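Local coordinates for carbohydrate binding module family 33 and 10 domain protein (Teredinibacter turnerae, PDB 6RW7) that carries an AA10 lytic polysaccharide monooxygenase domain, the copper-binding part of a longer protein, which probably binds and oxidatively cleaves cellulose, at residues H1-H13 against Q96-F108. Numbering follows the deposited sequence.
With CU1 (copper (I) ion), chain D; CU (copper (II) ion), chain C.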
loop_
_atom_site.group_PDB
_atom_site.type_symbol
_atom_site.label_atom_id
_atom_site.label_comp_id
_atom_site.label_asym_id
_atom_site.label_seq_id
_atom_site.Cartn_x
_atom_site.Cartn_y
_atom_site.Cartn_z
ATOM N N HIS A 1 -11.137 2.362 6.500
ATOM C CA HIS A 1 -11.039 1.802 5.139
ATOM C C HIS A 1 -10.256 2.748 4.258
ATOM O O HIS A 1 -10.616 3.938 4.178
ATOM C CB HIS A 1 -12.425 1.554 4.545
ATOM C CG HIS A 1 -13.010 0.326 5.122
ATOM N ND1 HIS A 1 -13.241 0.201 6.487
ATOM C CD2 HIS A 1 -13.317 -0.852 4.559
ATOM C CE1 HIS A 1 -13.700 -1.016 6.742
ATOM N NE2 HIS A 1 -13.774 -1.683 5.568
ATOM N N GLY A 2 -9.177 2.265 3.670
ATOM C CA GLY A 2 -8.314 3.172 2.917
ATOM C C GLY A 2 -7.215 2.487 2.156
ATOM O O GLY A 2 -7.020 1.266 2.243
ATOM N N TYR A 3 -6.501 3.317 1.428
ATOM C CA TYR A 3 -5.460 2.888 0.464
ATOM C C TYR A 3 -4.638 4.129 0.139
ATOM O O TYR A 3 -5.093 5.252 0.414
ATOM C CB TYR A 3 -6.104 2.282 -0.799
ATOM C CG TYR A 3 -7.073 3.221 -1.465
ATOM C CD1 TYR A 3 -8.355 3.365 -0.980
ATOM C CD2 TYR A 3 -6.674 4.048 -2.506
ATOM C CE1 TYR A 3 -9.207 4.316 -1.491
ATOM C CE2 TYR A 3 -7.536 4.994 -3.047
ATOM C CZ TYR A 3 -8.811 5.117 -2.545
ATOM O OH TYR A 3 -9.678 6.049 -3.070
ATOM N N ILE A 4 -3.468 3.952 -0.441
ATOM C CA ILE A 4 -2.620 5.094 -0.813
ATOM C C ILE A 4 -3.067 5.620 -2.180
ATOM O O ILE A 4 -3.037 4.881 -3.197
ATOM C CB ILE A 4 -1.130 4.746 -0.723
ATOM C CG1 ILE A 4 -0.753 4.505 0.741
ATOM C CG2 ILE A 4 -0.267 5.828 -1.367
ATOM C CD1 ILE A 4 0.662 4.046 0.928
ATOM N N GLU A 5 -3.394 6.899 -2.204
ATOM C CA GLU A 5 -3.841 7.615 -3.418
ATOM C C GLU A 5 -2.654 8.198 -4.179
ATOM O O GLU A 5 -2.690 8.189 -5.424
ATOM C CB GLU A 5 -4.830 8.693 -2.992
ATOM C CG GLU A 5 -5.261 9.619 -4.108
ATOM C CD GLU A 5 -6.395 10.534 -3.684
ATOM O OE1 GLU A 5 -7.352 10.050 -3.066
ATOM O OE2 GLU A 5 -6.301 11.730 -3.981
ATOM N N SER A 6 -1.670 8.739 -3.475
ATOM C CA SER A 6 -0.509 9.409 -4.098
ATOM C C SER A 6 0.739 9.071 -3.308
ATOM O O SER A 6 0.734 9.277 -2.105
ATOM C CB SER A 6 -0.705 10.910 -4.152
ATOM O OG SER A 6 0.421 11.480 -4.778
ATOM N N PRO A 7 1.820 8.533 -3.914
ATOM C CA PRO A 7 1.804 8.039 -5.292
ATOM C C PRO A 7 0.777 6.916 -5.414
ATOM O O PRO A 7 0.385 6.300 -4.405
ATOM C CB PRO A 7 3.210 7.483 -5.491
ATOM C CG PRO A 7 3.618 7.112 -4.076
ATOM C CD PRO A 7 3.076 8.235 -3.218
ATOM N N PRO A 8 0.252 6.664 -6.623
ATOM C CA PRO A 8 -0.883 5.765 -6.744
ATOM C C PRO A 8 -0.509 4.322 -6.412
ATOM O O PRO A 8 0.312 3.728 -7.082
ATOM C CB PRO A 8 -1.345 5.894 -8.197
ATOM C CG PRO A 8 -0.147 6.479 -8.914
ATOM C CD PRO A 8 0.590 7.318 -7.891
ATOM N N SER A 9 -1.199 3.763 -5.425
ATOM C CA SER A 9 -1.055 2.352 -5.022
ATOM C C SER A 9 -1.729 1.437 -6.037
ATOM O O SER A 9 -2.449 1.895 -6.942
ATOM C CB SER A 9 -1.665 2.096 -3.661
ATOM O OG SER A 9 -3.075 2.252 -3.709
ATOM N N ARG A 10 -1.550 0.143 -5.840
ATOM C CA ARG A 10 -2.245 -0.856 -6.681
ATOM C C ARG A 10 -3.755 -0.617 -6.599
ATOM O O ARG A 10 -4.441 -0.839 -7.611
ATOM C CB ARG A 10 -1.880 -2.271 -6.248
ATOM C CG ARG A 10 -0.429 -2.610 -6.546
ATOM C CD ARG A 10 -0.029 -4.020 -6.206
ATOM N NE ARG A 10 1.361 -4.224 -6.614
ATOM C CZ ARG A 10 2.003 -5.385 -6.578
ATOM N NH1 ARG A 10 1.413 -6.488 -6.119
ATOM N NH2 ARG A 10 3.248 -5.428 -7.042
ATOM N N GLN A 11 -4.257 -0.269 -5.417
ATOM C CA GLN A 11 -5.709 -0.051 -5.205
ATOM C C GLN A 11 -6.185 1.233 -5.889
ATOM O O GLN A 11 -7.352 1.292 -6.310
ATOM C CB GLN A 11 -5.980 0.052 -3.711
ATOM C CG GLN A 11 -5.674 -1.234 -2.978
ATOM C CD GLN A 11 -4.699 -1.017 -1.863
ATOM O OE1 GLN A 11 -3.538 -0.694 -2.125
ATOM N NE2 GLN A 11 -5.144 -1.253 -0.631
ATOM N N GLN A 12 -5.328 2.234 -5.998
ATOM C CA GLN A 12 -5.667 3.492 -6.695
ATOM C C GLN A 12 -5.811 3.196 -8.190
ATOM O O GLN A 12 -6.793 3.612 -8.806
ATOM C CB GLN A 12 -4.605 4.562 -6.424
ATOM C CG GLN A 12 -4.849 5.835 -7.217
ATOM C CD GLN A 12 -6.125 6.546 -6.829
ATOM O OE1 GLN A 12 -6.451 6.640 -5.648
ATOM N NE2 GLN A 12 -6.832 7.136 -7.794
ATOM N N HIS A 13 -4.827 2.541 -8.774
ATOM C CA HIS A 13 -4.873 2.219 -10.218
ATOM C C HIS A 13 -6.024 1.257 -10.514
ATOM O O HIS A 13 -6.755 1.500 -11.480
ATOM C CB HIS A 13 -3.596 1.528 -10.691
ATOM C CG HIS A 13 -2.357 2.356 -10.685
ATOM N ND1 HIS A 13 -2.187 3.439 -11.502
ATOM C CD2 HIS A 13 -1.205 2.194 -10.008
ATOM C CE1 HIS A 13 -0.961 3.917 -11.338
ATOM N NE2 HIS A 13 -0.340 3.174 -10.408
ATOM N N GLN A 96 9.387 12.738 0.701
ATOM C CA GLN A 96 8.182 12.563 -0.149
ATOM C C GLN A 96 6.963 12.527 0.771
ATOM O O GLN A 96 7.076 12.002 1.889
ATOM C CB GLN A 96 8.249 11.297 -1.013
ATOM C CG GLN A 96 9.438 11.210 -1.981
ATOM C CD GLN A 96 9.503 12.320 -3.007
ATOM O OE1 GLN A 96 8.479 12.884 -3.372
ATOM N NE2 GLN A 96 10.709 12.654 -3.468
ATOM N N THR A 97 5.830 13.021 0.290
ATOM C CA THR A 97 4.535 12.934 1.001
ATOM C C THR A 97 3.734 11.767 0.429
ATOM O O THR A 97 3.514 11.713 -0.799
ATOM C CB THR A 97 3.762 14.253 0.977
ATOM O OG1 THR A 97 4.631 15.215 1.566
ATOM C CG2 THR A 97 2.483 14.179 1.780
ATOM N N PHE A 98 3.287 10.873 1.300
ATOM C CA PHE A 98 2.370 9.766 0.938
ATOM C C PHE A 98 0.966 10.152 1.386
ATOM O O PHE A 98 0.815 10.610 2.511
ATOM C CB PHE A 98 2.794 8.457 1.600
ATOM C CG PHE A 98 4.074 7.896 1.053
ATOM C CD1 PHE A 98 5.303 8.341 1.520
ATOM C CD2 PHE A 98 4.052 6.954 0.041
ATOM C CE1 PHE A 98 6.480 7.863 0.963
ATOM C CE2 PHE A 98 5.231 6.447 -0.476
ATOM C CZ PHE A 98 6.439 6.924 -0.038
ATOM N N VAL A 99 -0.014 9.985 0.524
ATOM C CA VAL A 99 -1.410 10.395 0.802
ATOM C C VAL A 99 -2.247 9.128 0.917
ATOM O O VAL A 99 -2.439 8.409 -0.115
ATOM C CB VAL A 99 -1.938 11.321 -0.297
ATOM C CG1 VAL A 99 -3.364 11.732 0.018
ATOM C CG2 VAL A 99 -1.048 12.548 -0.499
ATOM N N TRP A 100 -2.728 8.857 2.119
ATOM C CA TRP A 100 -3.755 7.808 2.325
ATOM C C TRP A 100 -5.113 8.449 2.084
ATOM O O TRP A 100 -5.438 9.444 2.766
ATOM C CB TRP A 100 -3.687 7.224 3.722
ATOM C CG TRP A 100 -2.597 6.221 3.926
ATOM C CD1 TRP A 100 -1.268 6.431 4.157
ATOM C CD2 TRP A 100 -2.770 4.807 3.873
ATOM N NE1 TRP A 100 -0.614 5.236 4.285
ATOM C CE2 TRP A 100 -1.517 4.223 4.147
ATOM C CE3 TRP A 100 -3.872 3.981 3.668
ATOM C CZ2 TRP A 100 -1.345 2.839 4.194
ATOM C CZ3 TRP A 100 -3.697 2.610 3.712
ATOM C CH2 TRP A 100 -2.444 2.054 3.951
ATOM N N ASP A 101 -5.922 7.856 1.216
ATOM C CA ASP A 101 -7.350 8.206 1.124
ATOM C C ASP A 101 -8.100 7.339 2.119
ATOM O O ASP A 101 -8.024 6.105 2.010
ATOM C CB ASP A 101 -7.952 7.988 -0.262
ATOM C CG ASP A 101 -9.424 8.366 -0.233
ATOM O OD1 ASP A 101 -10.225 7.548 0.194
ATOM O OD2 ASP A 101 -9.734 9.501 -0.526
ATOM N N ILE A 102 -8.782 7.956 3.069
ATOM C CA ILE A 102 -9.583 7.210 4.079
ATOM C C ILE A 102 -11.058 7.628 3.964
ATOM O O ILE A 102 -11.816 7.358 4.884
ATOM C CB ILE A 102 -8.970 7.366 5.496
ATOM C CG1 ILE A 102 -9.145 8.769 6.097
ATOM C CG2 ILE A 102 -7.501 6.953 5.501
ATOM C CD1 ILE A 102 -8.805 8.807 7.575
ATOM N N SER A 103 -11.468 8.119 2.796
ATOM C CA SER A 103 -12.841 8.639 2.570
ATOM C C SER A 103 -13.892 7.545 2.830
ATOM O O SER A 103 -14.966 7.870 3.366
ATOM C CB SER A 103 -12.989 9.214 1.197
ATOM O OG SER A 103 -12.811 8.213 0.221
ATOM N N TYR A 104 -13.615 6.290 2.490
ATOM C CA TYR A 104 -14.614 5.195 2.636
ATOM C C TYR A 104 -14.731 4.737 4.089
ATOM O O TYR A 104 -15.615 3.931 4.377
ATOM C CB TYR A 104 -14.266 4.011 1.738
ATOM C CG TYR A 104 -14.362 4.363 0.285
ATOM C CD1 TYR A 104 -15.588 4.587 -0.327
ATOM C CD2 TYR A 104 -13.218 4.528 -0.475
ATOM C CE1 TYR A 104 -15.671 4.944 -1.663
ATOM C CE2 TYR A 104 -13.277 4.876 -1.813
ATOM C CZ TYR A 104 -14.512 5.089 -2.408
ATOM O OH TYR A 104 -14.542 5.431 -3.727
ATOM N N GLY A 105 -13.861 5.198 4.975
ATOM C CA GLY A 105 -13.936 4.873 6.407
ATOM C C GLY A 105 -12.981 5.769 7.172
ATOM O O GLY A 105 -11.842 5.378 7.442
ATOM N N PRO A 106 -13.364 7.040 7.426
ATOM C CA PRO A 106 -12.406 8.050 7.865
ATOM C C PRO A 106 -12.162 8.013 9.377
ATOM O O PRO A 106 -12.547 8.917 10.125
ATOM C CB PRO A 106 -13.047 9.342 7.358
ATOM C CG PRO A 106 -14.529 9.068 7.508
ATOM C CD PRO A 106 -14.677 7.615 7.100
ATOM N N HIS A 107 -11.452 6.973 9.795
ATOM C CA HIS A 107 -11.151 6.681 11.215
ATOM C C HIS A 107 -9.984 7.572 11.696
ATOM O O HIS A 107 -8.984 7.039 12.204
ATOM C CB HIS A 107 -10.789 5.201 11.405
ATOM C CG HIS A 107 -11.624 4.216 10.663
ATOM N ND1 HIS A 107 -12.968 4.043 10.927
ATOM C CD2 HIS A 107 -11.302 3.323 9.701
ATOM C CE1 HIS A 107 -13.447 3.095 10.139
ATOM N NE2 HIS A 107 -12.440 2.631 9.375
ATOM N N PHE A 108 -10.111 8.886 11.607
ATOM C CA PHE A 108 -9.099 9.840 12.117
ATOM C C PHE A 108 -8.934 9.674 13.626
ATOM O O PHE A 108 -7.809 9.693 14.110
ATOM C CB PHE A 108 -9.506 11.271 11.787
ATOM C CG PHE A 108 -9.338 11.641 10.337
ATOM C CD1 PHE A 108 -8.082 11.881 9.812
ATOM C CD2 PHE A 108 -10.440 11.807 9.509
ATOM C CE1 PHE A 108 -7.927 12.276 8.489
ATOM C CE2 PHE A 108 -10.290 12.197 8.188
ATOM C CZ PHE A 108 -9.029 12.421 7.674
HETATM CU CU CU1 D . -12.693 1.485 7.798
HETATM CU CU CU C . -8.863 11.241 -2.084
HETATM O O HOH W 1 -10.980 5.143 1.693
HETATM O O HOH W 2 -12.159 6.145 -4.664
HETATM O O HOH W 3 2.138 12.507 -2.887
HETATM O O HOH W 4 -10.532 12.447 -1.353
HETATM O O HOH W 5 -15.151 2.134 7.590
#
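H1 and H107 share one copper ion: the amino-terminal N of H1 and its ring ND1 (1.9 Å from the metal) bind it together with H107 NE2 (2.0 Å), the three-nitrogen histidine brace of lytic polysaccharide monooxygenases. The H1 ring swings round to the metal because its CG sits beside its own backbone N, chi1 -77°. G105, closing the type I turn I102-G105, passes so near that a side chain there would run into H1 N and the copper. A second copper ion bridges E5 OE1 (2.2 Å) and D101 OD2 (2.5 Å), with H165 of strand 165-172 completing the protein ligands; the two carboxylate planes lie 22° apart. D101 OD1 takes a hydrogen bond from S103 N, closing an Asx turn, and a second from S103 OG on its syn side; the two hold the carboxylate in place, while D101 CB lies over the Y3 ring as a CH-pi contact. Strands 3-6 and 96-101 pair antiparallel, at the edge of a sheet in the immunoglobulin-like core: Y3 and D101 exchange backbone hydrogen bonds, and a classic beta bulge sets both E5 and S6 against V99, whose O accepts a 2.7 Å hydrogen bond from E5 N. On the face of I4 and W100, I4 CG1 stands over the five-membered ring of the indole, 3.6 Å from its centroid; a serine in place of W100 would probably leave I4 CG1 without the ring face beneath it and open a gap beside the backbone of G2 and Y3. Beyond the bulge, P7 CD meets F98 CD2 at 3.6 Å. S9, the N-cap of helix 10-17, donates from OG to I4 O, tying the helix start to the strand.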